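Local coordinates for protein cystathionine beta-lyases/cystathionine gamma-synthases (Corynebacterium glutamicum, PDB 5X5H) that probably makes cystathionine from O-succinylhomoserine and cysteine in methionine biosynthesis, using pyridoxal 5'-phosphate as cofactor, at residues A84-L89 and G108-L113; F90-K95 and L229-G234; D98-G103 and R112-V117. One frame throughout, in Å; residues are numbered along the deposited sequence.

Contact 1 (A84-L89 and G108-L113); sequences AATDIL and GGTYRL
Helix 84-89 and helix 108-113 run in the same general sense, their N-to-C directions 37° apart (signed crossing -37°) and their axes 10.7 Å from each other at closest approach, with T86 facing T110 and D87 facing L113 along the backbone. L113 reaches across between them: its CG stands anti to the backbone N (chi1 -174°), which sends the isobutyl group across to helix 84-89. Its CD2 lies 3.9 Å from D87 CA and 4.0 Å from T86 CG2, so this methyl rests on the backbone of D87 and beside the methyl of the residue before it. The other branch, CD1, is 3.9 Å from D87 OD1, where the side chains of D87 and L113 cross nearly at right angles. The two helices belong to the large pyridoxal-phosphate-binding domain of the trans-sulfuration enzymes, of the aminotransferase type, and T110 lies close to the bound pyridoxal phosphate. The threonines meet chiefly through water: a single molecule donates to both T86 OG1 and T110 OG1, at 2.7 Å each, spending both of its protons on the bridge. T86 OG1 also bonds G82 O one turn back, which fixes the hydroxyl and leaves CG2 (anti to the backbone N) for the leucine. The carboxylate of D87 is not held by this contact: OD2 pairs with R91 of the same chain and OD1 with R91 of the second subunit, whose I235 also packs on L113.

Contact 2 (F90-K95 and L229-G234); sequences FRIILK and LFMQGG
Helix 229-234 passes the last turn of helix 90-93 with M231 opposite I92, their CA atoms 8.2 Å apart; beyond the helix, L94 leaves helical geometry. M231 bridges the gap. Its CG, anti to the carbonyl carbon (chi1 -64°), lies alongside I92, and the bends at chi2 and chi3 turn the terminal methyl toward R91. I92 and M231 slide past one another in opposite directions, CG1 of I92 being 3.9 Å from CG of M231. M231 CE reaches R91 CB at 3.7 Å and stands obliquely by the guanidinium. That guanidinium turns to the D87 carboxylates of both subunits at their interface, although its NH1 comes close to NH1 of R91 of the second subunit. Past the helix end K95 curls back, NZ donating to R91 O at 3.0 Å and to L94 O at 2.9 Å, the latter from above the carbonyl plane. Thus the join between helices 82-93 and 222-235 is apolar, made by thioether and aliphatic carbon, and the methionine methyl covers the aliphatic root of an arginine whose charge is probably balanced by two aspartates.

Contact 3 (D98-G103 and R112-V117); sequences DHIVLG and RLIDTV
Within 112-117, I114 alone meets strand 99-103, and does so through both arms of its side chain. The strand presents I100 and L102, two residues apart and therefore on the same face, and each meets the isoleucine tip to tip. CD1 of I100 meets the arms close to the fork, 4.0 Å from CG1 of I114 and 4.1 Å from its CG2, so a single methyl sits against both. The far end of the longer arm belongs to the leucine: I114 CD1 is 3.8 Å from L102 CD1 and 4.1 Å from L102 CD2, set against both methyls of the leucine. CG1 of I114 stands anti to its carbonyl carbon (chi1 -65°) and chi2 is extended at 166°, which carries CD1 to the leucine. L102 reaches it with CG anti to the backbone N (chi1 174°). The backbones are 8.8 Å apart between the CA atoms of I100 and I114, and all three side chains are buried.

The polar groups of the two segments turn to other partners. H99, on the alternate face of the strand, bonds T144 through ND1 and T126 through NE2; D98 forms a salt bridge with K145; D115 OD1 bonds the hydroxyl of Y125. The helix itself widens to a pi-type turn at 113-117.

Strand 99-103, helix 108-118 and strand 124-128 form a beta-alpha-beta unit of the mixed sheet, and this contact seats the connecting helix on its first strand. Strand 124-128 lies parallel beside strand 99-103 and adds Y125 next to I114, while F90 of helix 82-93 packs against I114 and T116 touches F230 of the second subunit.

In the fold
Helix 82-93 carries one side of contacts 1 and 2, and helix 108-118 one side of contacts 1 and 3, the latter two sharing R112 and L113. F90 ties all three together: its CE2 lies 3.7 Å from L113 CD2 and 3.5 Å from I114 CG1. Contacts 1 and 2 also meet where I88 CG2 comes 3.6 Å from M231 CB, and contacts 2 and 3 where L94 CD1 is 3.7 Å from I100 CD1. The cofactor lies nearest contact 1, with T110 about 5 Å from pyridoxal phosphate, against about 10 Å for L102 and 13 Å for M231 (side chain to cofactor). All three contacts touch the second subunit.

Contact 1 (A84-L89 and G108-L113)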
loop_
_atom_site.group_PDB
_atom_site.type_symbol
_atom_site.label_atom_id
_atom_site.label_comp_id
_atom_site.label_asym_id
_atom_site.label_seq_id
_atom_site.Cartn_x
_atom_site.Cartn_y
_atom_site.Cartn_z
ATOM N N ALA A 84 -3.965 -21.627 -5.535
ATOM C CA ALA A 84 -4.461 -21.301 -6.888
ATOM C C ALA A 84 -3.469 -21.683 -7.926
ATOM O O ALA A 84 -3.818 -22.119 -9.053
ATOM C CB ALA A 84 -4.697 -19.792 -7.026
ATOM N N ALA A 85 -2.165 -21.553 -7.627
ATOM C CA ALA A 85 -1.090 -21.993 -8.528
ATOM C C ALA A 85 -1.210 -23.512 -8.754
ATOM O O ALA A 85 -1.012 -24.026 -9.851
ATOM C CB ALA A 85 0.258 -21.614 -7.927
ATOM N N THR A 86 -1.481 -24.253 -7.663
ATOM C CA THR A 86 -1.623 -25.741 -7.734
ATOM C C THR A 86 -2.825 -26.039 -8.628
ATOM O O THR A 86 -2.735 -26.909 -9.519
ATOM C CB THR A 86 -1.821 -26.311 -6.330
ATOM O OG1 THR A 86 -0.635 -26.043 -5.521
ATOM C CG2 THR A 86 -2.041 -27.818 -6.326
ATOM N N ASP A 87 -3.940 -25.387 -8.424
ATOM C CA ASP A 87 -5.117 -25.627 -9.221
ATOM C C ASP A 87 -4.884 -25.392 -10.695
ATOM O O ASP A 87 -5.265 -26.197 -11.556
ATOM C CB ASP A 87 -6.214 -24.727 -8.692
ATOM C CG ASP A 87 -7.492 -24.861 -9.454
ATOM O OD1 ASP A 87 -8.125 -25.962 -9.334
ATOM O OD2 ASP A 87 -8.002 -23.890 -10.141
ATOM N N ILE A 88 -4.226 -24.307 -11.032
ATOM C CA ILE A 88 -3.894 -24.014 -12.438
ATOM C C ILE A 88 -2.979 -25.069 -12.987
ATOM O O ILE A 88 -3.228 -25.553 -14.127
ATOM C CB ILE A 88 -3.216 -22.623 -12.563
ATOM C CG1 ILE A 88 -4.188 -21.481 -12.246
ATOM C CG2 ILE A 88 -2.673 -22.440 -13.982
ATOM C CD1 ILE A 88 -5.445 -21.423 -13.067
ATOM N N LEU A 89 -1.936 -25.498 -12.271
ATOM C CA LEU A 89 -1.038 -26.493 -12.817
ATOM C C LEU A 89 -1.792 -27.792 -13.016
ATOM O O LEU A 89 -1.656 -28.481 -14.068
ATOM C CB LEU A 89 0.215 -26.650 -11.908
ATOM C CG LEU A 89 1.553 -27.129 -12.307
ATOM C CD1 LEU A 89 1.980 -26.695 -13.672
ATOM C CD2 LEU A 89 2.434 -26.873 -11.102
ATOM N N GLY A 108 -2.454 -30.577 3.476
ATOM C CA GLY A 108 -3.881 -30.988 3.521
ATOM C C GLY A 108 -4.678 -30.272 2.421
ATOM O O GLY A 108 -5.566 -30.875 1.819
ATOM N N GLY A 109 -4.291 -29.025 2.089
ATOM C CA GLY A 109 -4.993 -28.344 1.036
ATOM C C GLY A 109 -4.802 -28.955 -0.383
ATOM O O GLY A 109 -5.726 -28.996 -1.155
ATOM N N THR A 110 -3.622 -29.456 -0.699
ATOM C CA THR A 110 -3.337 -30.151 -1.906
ATOM C C THR A 110 -4.233 -31.433 -2.057
ATOM O O THR A 110 -4.858 -31.707 -3.082
ATOM C CB THR A 110 -1.867 -30.504 -2.096
ATOM O OG1 THR A 110 -1.093 -29.305 -1.888
ATOM C CG2 THR A 110 -1.629 -31.100 -3.405
ATOM N N TYR A 111 -4.191 -32.172 -0.962
ATOM C CA TYR A 111 -4.998 -33.370 -0.892
ATOM C C TYR A 111 -6.519 -33.101 -1.038
ATOM O O TYR A 111 -7.168 -33.763 -1.846
ATOM C CB TYR A 111 -4.759 -34.090 0.507
ATOM C CG TYR A 111 -5.779 -35.271 0.708
ATOM C CD1 TYR A 111 -5.630 -36.389 -0.043
ATOM C CD2 TYR A 111 -6.867 -35.106 1.518
ATOM C CE1 TYR A 111 -6.611 -37.425 0.047
ATOM C CE2 TYR A 111 -7.812 -36.118 1.608
ATOM C CZ TYR A 111 -7.625 -37.233 0.912
ATOM O OH TYR A 111 -8.672 -38.234 1.010
ATOM N N ARG A 112 -7.021 -32.087 -0.377
ATOM C CA ARG A 112 -8.416 -31.699 -0.421
ATOM C C ARG A 112 -8.769 -31.309 -1.831
ATOM O O ARG A 112 -9.807 -31.677 -2.363
ATOM C CB ARG A 112 -8.764 -30.621 0.572
ATOM C CG ARG A 112 -10.207 -30.095 0.509
ATOM C CD ARG A 112 -10.465 -29.063 1.579
ATOM N NE ARG A 112 -9.240 -28.223 1.698
ATOM C CZ ARG A 112 -9.166 -26.900 1.862
ATOM N NH1 ARG A 112 -10.252 -26.118 1.937
ATOM N NH2 ARG A 112 -7.970 -26.336 1.944
ATOM N N LEU A 113 -7.898 -30.570 -2.483
ATOM C CA LEU A 113 -8.203 -30.197 -3.866
ATOM C C LEU A 113 -8.332 -31.381 -4.770
ATOM O O LEU A 113 -9.270 -31.448 -5.562
ATOM C CB LEU A 113 -7.077 -29.253 -4.389
ATOM C CG LEU A 113 -7.266 -28.611 -5.798
ATOM C CD1 LEU A 113 -8.512 -27.813 -5.928
ATOM C CD2 LEU A 113 -6.026 -27.764 -6.145
HETATM O O HOH W 1 -1.175 -26.775 -2.932
#

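Contact 2 (F90-K95 and L229-G234)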
loop_
_atom_site.group_PDB
_atom_site.type_symbol
_atom_site.label_atom_id
_atom_site.label_comp_id
_atom_site.label_asym_id
_atom_site.label_seq_id
_atom_site.Cartn_x
_atom_site.Cartn_y
_atom_site.Cartn_z
ATOM N N PHE A 90 -2.678 -28.189 -12.126
ATOM C CA PHE A 90 -3.496 -29.362 -12.241
ATOM C C PHE A 90 -4.318 -29.280 -13.547
ATOM O O PHE A 90 -4.506 -30.273 -14.290
ATOM C CB PHE A 90 -4.468 -29.642 -11.091
ATOM C CG PHE A 90 -3.878 -30.159 -9.813
ATOM C CD1 PHE A 90 -2.564 -30.519 -9.635
ATOM C CD2 PHE A 90 -4.691 -30.192 -8.725
ATOM C CE1 PHE A 90 -2.084 -30.979 -8.369
ATOM C CE2 PHE A 90 -4.226 -30.656 -7.496
ATOM C CZ PHE A 90 -2.956 -31.054 -7.369
ATOM N N ARG A 91 -4.938 -28.122 -13.819
ATOM C CA ARG A 91 -5.831 -27.955 -14.953
ATOM C C ARG A 91 -5.098 -27.968 -16.225
ATOM O O ARG A 91 -5.764 -28.250 -17.240
ATOM C CB ARG A 91 -6.698 -26.679 -14.726
ATOM C CG ARG A 91 -7.658 -26.934 -13.591
ATOM C CD ARG A 91 -8.151 -25.590 -13.091
ATOM N NE ARG A 91 -9.269 -25.205 -13.901
ATOM C CZ ARG A 91 -9.966 -24.090 -13.753
ATOM N NH1 ARG A 91 -9.635 -23.245 -12.815
ATOM N NH2 ARG A 91 -11.074 -23.954 -14.441
ATOM N N ILE A 92 -3.852 -27.601 -16.256
ATOM C CA ILE A 92 -3.027 -27.665 -17.468
ATOM C C ILE A 92 -2.628 -29.133 -17.756
ATOM O O ILE A 92 -2.732 -29.632 -18.865
ATOM C CB ILE A 92 -1.792 -26.806 -17.330
ATOM C CG1 ILE A 92 -2.238 -25.343 -17.359
ATOM C CG2 ILE A 92 -0.771 -27.076 -18.432
ATOM C CD1 ILE A 92 -1.165 -24.415 -16.899
ATOM N N ILE A 93 -2.182 -29.839 -16.721
ATOM C CA ILE A 93 -1.558 -31.146 -16.896
ATOM C C ILE A 93 -2.629 -32.216 -17.010
ATOM O O ILE A 93 -2.355 -33.221 -17.735
ATOM C CB ILE A 93 -0.595 -31.401 -15.755
ATOM C CG1 ILE A 93 0.594 -30.466 -15.871
ATOM C CG2 ILE A 93 -0.026 -32.865 -15.806
ATOM C CD1 ILE A 93 1.577 -30.482 -14.758
ATOM N N LEU A 94 -3.737 -32.096 -16.355
ATOM C CA LEU A 94 -4.745 -33.173 -16.249
ATOM C C LEU A 94 -5.984 -32.755 -17.051
ATOM O O LEU A 94 -6.316 -31.539 -17.230
ATOM C CB LEU A 94 -5.184 -33.293 -14.821
ATOM C CG LEU A 94 -4.079 -33.644 -13.818
ATOM C CD1 LEU A 94 -4.502 -33.464 -12.417
ATOM C CD2 LEU A 94 -3.515 -35.054 -13.983
ATOM N N LYS A 95 -6.717 -33.780 -17.473
ATOM C CA LYS A 95 -8.082 -33.741 -17.982
ATOM C C LYS A 95 -8.884 -34.901 -17.472
ATOM O O LYS A 95 -8.262 -35.821 -16.886
ATOM C CB LYS A 95 -8.014 -33.782 -19.566
ATOM C CG LYS A 95 -7.308 -32.605 -20.202
ATOM C CD LYS A 95 -8.041 -31.274 -19.924
ATOM C CE LYS A 95 -7.203 -30.051 -20.379
ATOM N NZ LYS A 95 -5.907 -29.930 -19.666
ATOM N N LEU A 229 0.564 -18.819 -18.735
ATOM C CA LEU A 229 0.109 -17.469 -19.095
ATOM C C LEU A 229 -1.313 -17.417 -19.554
ATOM O O LEU A 229 -2.079 -16.548 -19.151
ATOM C CB LEU A 229 1.074 -16.905 -20.161
ATOM C CG LEU A 229 0.677 -15.521 -20.715
ATOM C CD1 LEU A 229 0.717 -14.487 -19.640
ATOM C CD2 LEU A 229 1.652 -15.149 -21.832
ATOM N N PHE A 230 -1.729 -18.391 -20.407
ATOM C CA PHE A 230 -3.062 -18.483 -20.897
ATOM C C PHE A 230 -3.996 -18.600 -19.732
ATOM O O PHE A 230 -5.028 -17.916 -19.645
ATOM C CB PHE A 230 -3.227 -19.688 -21.827
ATOM C CG PHE A 230 -4.649 -19.951 -22.211
ATOM C CD1 PHE A 230 -5.205 -19.188 -23.226
ATOM C CD2 PHE A 230 -5.488 -20.792 -21.469
ATOM C CE1 PHE A 230 -6.557 -19.357 -23.560
ATOM C CE2 PHE A 230 -6.835 -20.935 -21.811
ATOM C CZ PHE A 230 -7.347 -20.203 -22.821
ATOM N N MET A 231 -3.666 -19.441 -18.753
ATOM C CA MET A 231 -4.564 -19.630 -17.650
ATOM C C MET A 231 -4.553 -18.473 -16.626
ATOM O O MET A 231 -5.589 -18.149 -16.015
ATOM C CB MET A 231 -4.230 -20.970 -16.908
ATOM C CG MET A 231 -4.434 -22.152 -17.748
ATOM S SD MET A 231 -6.122 -22.564 -18.214
ATOM C CE MET A 231 -6.539 -23.664 -16.862
ATOM N N GLN A 232 -3.381 -17.885 -16.431
ATOM C CA GLN A 232 -3.264 -16.715 -15.594
ATOM C C GLN A 232 -4.292 -15.685 -16.045
ATOM O O GLN A 232 -5.061 -15.133 -15.249
ATOM C CB GLN A 232 -1.803 -16.189 -15.734
ATOM C CG GLN A 232 -1.418 -15.181 -14.676
ATOM C CD GLN A 232 -0.022 -14.734 -14.894
ATOM O OE1 GLN A 232 0.333 -14.386 -15.997
ATOM N NE2 GLN A 232 0.782 -14.644 -13.864
ATOM N N GLY A 233 -4.317 -15.349 -17.330
ATOM C CA GLY A 233 -5.178 -14.362 -17.911
ATOM C C GLY A 233 -6.588 -14.884 -18.086
ATOM O O GLY A 233 -7.627 -14.202 -17.928
ATOM N N GLY A 234 -6.803 -16.152 -18.381
ATOM C CA GLY A 234 -8.093 -16.641 -18.765
ATOM C C GLY A 234 -8.935 -17.108 -17.596
ATOM O O GLY A 234 -10.196 -17.043 -17.638
#

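Contact 3 (D98-G103 and R112-V117)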
loop_
_atom_site.group_PDB
_atom_site.type_symbol
_atom_site.label_atom_id
_atom_site.label_comp_id
_atom_site.label_asym_id
_atom_site.label_seq_id
_atom_site.Cartn_x
_atom_site.Cartn_y
_atom_site.Cartn_z
ATOM N N ASP A 98 -7.503 -38.775 -16.605
ATOM C CA ASP A 98 -6.118 -38.851 -16.276
ATOM C C ASP A 98 -5.949 -39.182 -14.754
ATOM O O ASP A 98 -6.884 -39.161 -14.024
ATOM C CB ASP A 98 -5.489 -37.464 -16.536
ATOM C CG ASP A 98 -5.304 -37.152 -17.990
ATOM O OD1 ASP A 98 -5.334 -38.071 -18.833
ATOM O OD2 ASP A 98 -5.118 -35.928 -18.326
ATOM N N HIS A 99 -4.765 -39.549 -14.406
ATOM C CA HIS A 99 -4.381 -39.975 -13.075
ATOM C C HIS A 99 -3.201 -39.269 -12.529
ATOM O O HIS A 99 -2.265 -38.902 -13.233
ATOM C CB HIS A 99 -4.124 -41.536 -13.197
ATOM C CG HIS A 99 -3.633 -42.216 -11.978
ATOM N ND1 HIS A 99 -2.332 -42.599 -11.856
ATOM C CD2 HIS A 99 -4.309 -42.699 -10.899
ATOM C CE1 HIS A 99 -2.198 -43.222 -10.697
ATOM N NE2 HIS A 99 -3.362 -43.320 -10.115
ATOM N N ILE A 100 -3.238 -39.046 -11.233
ATOM C CA ILE A 100 -2.148 -38.484 -10.423
ATOM C C ILE A 100 -1.557 -39.488 -9.394
ATOM O O ILE A 100 -2.404 -40.161 -8.698
ATOM C CB ILE A 100 -2.667 -37.328 -9.550
ATOM C CG1 ILE A 100 -3.488 -36.377 -10.274
ATOM C CG2 ILE A 100 -1.473 -36.642 -8.825
ATOM C CD1 ILE A 100 -4.218 -35.431 -9.348
ATOM N N VAL A 101 -0.281 -39.539 -9.244
ATOM C CA VAL A 101 0.395 -40.211 -8.133
ATOM C C VAL A 101 0.756 -39.097 -7.131
ATOM O O VAL A 101 1.451 -38.113 -7.522
ATOM C CB VAL A 101 1.609 -40.981 -8.575
ATOM C CG1 VAL A 101 2.316 -41.622 -7.379
ATOM C CG2 VAL A 101 1.205 -42.065 -9.590
ATOM N N LEU A 102 0.313 -39.220 -5.880
ATOM C CA LEU A 102 0.509 -38.280 -4.789
ATOM C C LEU A 102 1.144 -38.975 -3.625
ATOM O O LEU A 102 0.980 -40.169 -3.433
ATOM C CB LEU A 102 -0.924 -37.777 -4.320
ATOM C CG LEU A 102 -1.160 -36.889 -3.115
ATOM C CD1 LEU A 102 -0.701 -35.486 -3.594
ATOM C CD2 LEU A 102 -2.568 -36.821 -2.554
ATOM N N GLY A 103 1.909 -38.232 -2.814
ATOM C CA GLY A 103 2.469 -38.790 -1.627
ATOM C C GLY A 103 1.533 -38.924 -0.463
ATOM O O GLY A 103 0.387 -38.474 -0.463
ATOM N N ARG A 112 -7.021 -32.087 -0.377
ATOM C CA ARG A 112 -8.416 -31.699 -0.421
ATOM C C ARG A 112 -8.769 -31.309 -1.831
ATOM O O ARG A 112 -9.807 -31.677 -2.363
ATOM C CB ARG A 112 -8.764 -30.621 0.572
ATOM C CG ARG A 112 -10.207 -30.095 0.509
ATOM C CD ARG A 112 -10.465 -29.063 1.579
ATOM N NE ARG A 112 -9.240 -28.223 1.698
ATOM C CZ ARG A 112 -9.166 -26.900 1.862
ATOM N NH1 ARG A 112 -10.252 -26.118 1.937
ATOM N NH2 ARG A 112 -7.970 -26.336 1.944
ATOM N N LEU A 113 -7.898 -30.570 -2.483
ATOM C CA LEU A 113 -8.203 -30.197 -3.866
ATOM C C LEU A 113 -8.332 -31.381 -4.770
ATOM O O LEU A 113 -9.270 -31.448 -5.562
ATOM C CB LEU A 113 -7.077 -29.253 -4.389
ATOM C CG LEU A 113 -7.266 -28.611 -5.798
ATOM C CD1 LEU A 113 -8.512 -27.813 -5.928
ATOM C CD2 LEU A 113 -6.026 -27.764 -6.145
ATOM N N ILE A 114 -7.405 -32.318 -4.691
ATOM C CA ILE A 114 -7.509 -33.540 -5.511
ATOM C C ILE A 114 -8.778 -34.354 -5.173
ATOM O O ILE A 114 -9.534 -34.725 -6.048
ATOM C CB ILE A 114 -6.271 -34.380 -5.312
ATOM C CG1 ILE A 114 -5.042 -33.614 -5.865
ATOM C CG2 ILE A 114 -6.552 -35.755 -5.985
ATOM C CD1 ILE A 114 -3.720 -34.193 -5.427
ATOM N N ASP A 115 -8.905 -34.591 -3.883
ATOM C CA ASP A 115 -9.851 -35.603 -3.439
ATOM C C ASP A 115 -11.286 -35.068 -3.459
ATOM O O ASP A 115 -12.196 -35.859 -3.755
ATOM C CB ASP A 115 -9.529 -36.063 -2.064
ATOM C CG ASP A 115 -10.569 -37.129 -1.559
ATOM O OD1 ASP A 115 -10.524 -38.248 -2.083
ATOM O OD2 ASP A 115 -11.385 -36.804 -0.695
ATOM N N THR A 116 -11.547 -33.800 -3.140
ATOM C CA THR A 116 -12.894 -33.239 -3.204
ATOM C C THR A 116 -13.240 -32.699 -4.560
ATOM O O THR A 116 -14.316 -32.969 -5.105
ATOM C CB THR A 116 -13.085 -32.172 -2.072
ATOM O OG1 THR A 116 -13.037 -32.778 -0.777
ATOM C CG2 THR A 116 -14.433 -31.465 -2.244
ATOM N N VAL A 117 -12.362 -31.926 -5.164
ATOM C CA VAL A 117 -12.680 -31.269 -6.400
ATOM C C VAL A 117 -12.320 -32.062 -7.631
ATOM O O VAL A 117 -13.190 -32.353 -8.475
ATOM C CB VAL A 117 -12.014 -29.806 -6.436
ATOM C CG1 VAL A 117 -12.288 -29.087 -7.760
ATOM C CG2 VAL A 117 -12.512 -29.005 -5.233
#